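Local coordinates for uncharacterized protein MJ0690 (Methanocaldococcus jannaschii, PDB 3K32) that is of unknown function but is predicted to be a subunit of a tRNA methyltransferase, with a probable HUP-type fold, at residues F40-S45 with I173-K178. Sequence-based numbering, arbitrary orientation.
Sequences FGVIPS and IRHILK
Ile43 lays its CG2 methyl over one face of the His175 imidazole, a CH-pi contact that joins the loop after strand 32-39 of the parallel sheet to helix 169-180. The sheet's 3-2-1-4-5 strand order is that of a Rossmann-like core, consistent with the HUP clan. The methyl stands 3.5 Å from the centroid of the His175 ring and only 6° off its normal, so it is nearly centred over all five ring atoms. Beta-branching suits Ile43: CG2 sits over the ring while the longer arm runs on past its rim, CD1 lying 3.8 Å from His175 CD2. His175 suits its partly exposed place, its flat ring offering the methyl an apolar face while keeping polar nitrogens. Val42 meets the ring obliquely, its CG1 3.5 Å from His175 ND1, while its other methyl, CG2, packs 4.0 Å from Ile176 CG1. With CG1 anti to the backbone N (chi1 173°), Val42 has two methyls to serve two neighbouring helix residues. Were His175 an alanine, the Ile43 methyl would probably lose the ring it covers and Val42 CG1 its ND1 neighbour. Farther out, the carboxylate of Glu172 accepts hydrogen bonds from the backbone N of Phe40 and of Ile43, and Asn39, ending strand 32-39, bonds through OD1 to Gly41 N and through ND2 to Ile43 O. Ile176 also reaches Val70 of helix 68-80, so the apolar layer continues beyond the loop. At Pro44, the centre of an inverse gamma turn, the chain doubles back, and Ser45 N makes a weak 2.8 Å bond to Ile43 O.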
loop_
_atom_site.group_PDB
_atom_site.type_symbol
_atom_site.label_atom_id
_atom_site.label_comp_id
_atom_site.label_asym_id
_atom_site.label_seq_id
_atom_site.Cartn_x
_atom_site.Cartn_y
_atom_site.Cartn_z
ATOM N N PHE B 40 10.758 -18.737 -17.490
ATOM C CA PHE B 40 11.316 -18.352 -18.786
ATOM C C PHE B 40 11.927 -19.537 -19.519
ATOM O O PHE B 40 12.651 -19.347 -20.495
ATOM C CB PHE B 40 12.383 -17.267 -18.631
ATOM C CG PHE B 40 11.875 -15.966 -18.080
ATOM C CD1 PHE B 40 11.990 -15.681 -16.724
ATOM C CD2 PHE B 40 11.315 -15.010 -18.920
ATOM C CE1 PHE B 40 11.541 -14.466 -16.201
ATOM C CE2 PHE B 40 10.867 -13.775 -18.410
ATOM C CZ PHE B 40 10.979 -13.507 -17.045
ATOM N N GLY B 41 11.653 -20.748 -19.031
ATOM C CA GLY B 41 12.142 -21.968 -19.651
ATOM C C GLY B 41 13.604 -22.312 -19.397
ATOM O O GLY B 41 14.114 -23.288 -19.942
ATOM N N VAL B 42 14.280 -21.511 -18.577
ATOM C CA VAL B 42 15.662 -21.763 -18.199
ATOM C C VAL B 42 15.734 -22.912 -17.192
ATOM O O VAL B 42 16.233 -23.994 -17.512
ATOM C CB VAL B 42 16.334 -20.497 -17.601
ATOM C CG1 VAL B 42 17.708 -20.826 -17.065
ATOM C CG2 VAL B 42 16.439 -19.400 -18.650
ATOM N N ILE B 43 15.237 -22.668 -15.977
ATOM C CA ILE B 43 15.135 -23.707 -14.943
ATOM C C ILE B 43 13.808 -23.636 -14.163
ATOM O O ILE B 43 13.142 -22.597 -14.126
ATOM C CB ILE B 43 16.346 -23.690 -13.957
ATOM C CG1 ILE B 43 16.456 -22.345 -13.222
ATOM C CG2 ILE B 43 17.648 -23.996 -14.682
ATOM C CD1 ILE B 43 17.629 -22.284 -12.201
ATOM N N PRO B 44 13.413 -24.755 -13.541
ATOM C CA PRO B 44 12.130 -24.814 -12.828
ATOM C C PRO B 44 12.154 -24.115 -11.461
ATOM O O PRO B 44 11.700 -24.672 -10.467
ATOM C CB PRO B 44 11.900 -26.320 -12.665
ATOM C CG PRO B 44 13.272 -26.893 -12.636
ATOM C CD PRO B 44 14.065 -26.075 -13.616
ATOM N N SER B 45 12.651 -22.885 -11.428
ATOM C CA SER B 45 12.785 -22.152 -10.180
ATOM C C SER B 45 11.443 -21.832 -9.493
ATOM O O SER B 45 11.429 -21.259 -8.401
ATOM C CB SER B 45 13.602 -20.867 -10.400
ATOM O OG SER B 45 12.904 -19.925 -11.211
ATOM N N ILE B 173 17.794 -15.743 -13.866
ATOM C CA ILE B 173 18.796 -14.810 -14.348
ATOM C C ILE B 173 20.171 -15.315 -13.933
ATOM O O ILE B 173 21.094 -15.405 -14.744
ATOM C CB ILE B 173 18.560 -13.411 -13.789
ATOM C CG1 ILE B 173 17.156 -12.932 -14.179
ATOM C CG2 ILE B 173 19.649 -12.445 -14.274
ATOM C CD1 ILE B 173 16.868 -11.497 -13.822
ATOM N N ARG B 174 20.278 -15.659 -12.655
ATOM C CA ARG B 174 21.495 -16.197 -12.086
ATOM C C ARG B 174 22.007 -17.330 -12.970
ATOM O O ARG B 174 23.196 -17.399 -13.293
ATOM C CB ARG B 174 21.208 -16.707 -10.672
ATOM C CG ARG B 174 22.304 -16.435 -9.657
ATOM C CD ARG B 174 21.757 -16.513 -8.233
ATOM N NE ARG B 174 22.415 -17.556 -7.444
ATOM C CZ ARG B 174 22.368 -17.638 -6.115
ATOM N NH1 ARG B 174 21.696 -16.733 -5.414
ATOM N NH2 ARG B 174 22.999 -18.622 -5.483
ATOM N N HIS B 175 21.097 -18.204 -13.379
ATOM C CA HIS B 175 21.482 -19.375 -14.142
ATOM C C HIS B 175 22.132 -19.022 -15.473
ATOM O O HIS B 175 23.165 -19.583 -15.843
ATOM C CB HIS B 175 20.282 -20.270 -14.383
ATOM C CG HIS B 175 20.652 -21.679 -14.715
ATOM N ND1 HIS B 175 20.722 -22.143 -16.013
ATOM C CD2 HIS B 175 20.993 -22.718 -13.923
ATOM C CE1 HIS B 175 21.079 -23.414 -16.003
ATOM N NE2 HIS B 175 21.250 -23.789 -14.747
ATOM N N ILE B 176 21.514 -18.100 -16.203
ATOM C CA ILE B 176 22.065 -17.676 -17.482
ATOM C C ILE B 176 23.478 -17.151 -17.259
ATOM O O ILE B 176 24.380 -17.431 -18.042
ATOM C CB ILE B 176 21.183 -16.607 -18.175
ATOM C CG1 ILE B 176 19.796 -17.181 -18.476
ATOM C CG2 ILE B 176 21.828 -16.127 -19.469
ATOM C CD1 ILE B 176 18.864 -16.211 -19.152
ATOM N N LEU B 177 23.670 -16.419 -16.167
ATOM C CA LEU B 177 24.973 -15.822 -15.877
ATOM C C LEU B 177 26.036 -16.896 -15.695
ATOM O O LEU B 177 27.146 -16.779 -16.212
ATOM C CB LEU B 177 24.898 -14.918 -14.651
ATOM C CG LEU B 177 24.026 -13.680 -14.855
ATOM C CD1 LEU B 177 23.789 -12.928 -13.545
ATOM C CD2 LEU B 177 24.649 -12.773 -15.893
ATOM N N LYS B 178 25.683 -17.950 -14.971
ATOM C CA LYS B 178 26.568 -19.091 -14.842
ATOM C C LYS B 178 26.930 -19.645 -16.222
ATOM O O LYS B 178 28.096 -19.616 -16.609
ATOM C CB LYS B 178 25.950 -20.171 -13.952
ATOM C CG LYS B 178 26.094 -19.877 -12.464
ATOM C CD LYS B 178 25.758 -21.095 -11.602
ATOM C CE LYS B 178 24.355 -21.008 -11.008
ATOM N NZ LYS B 178 24.292 -20.087 -9.835
#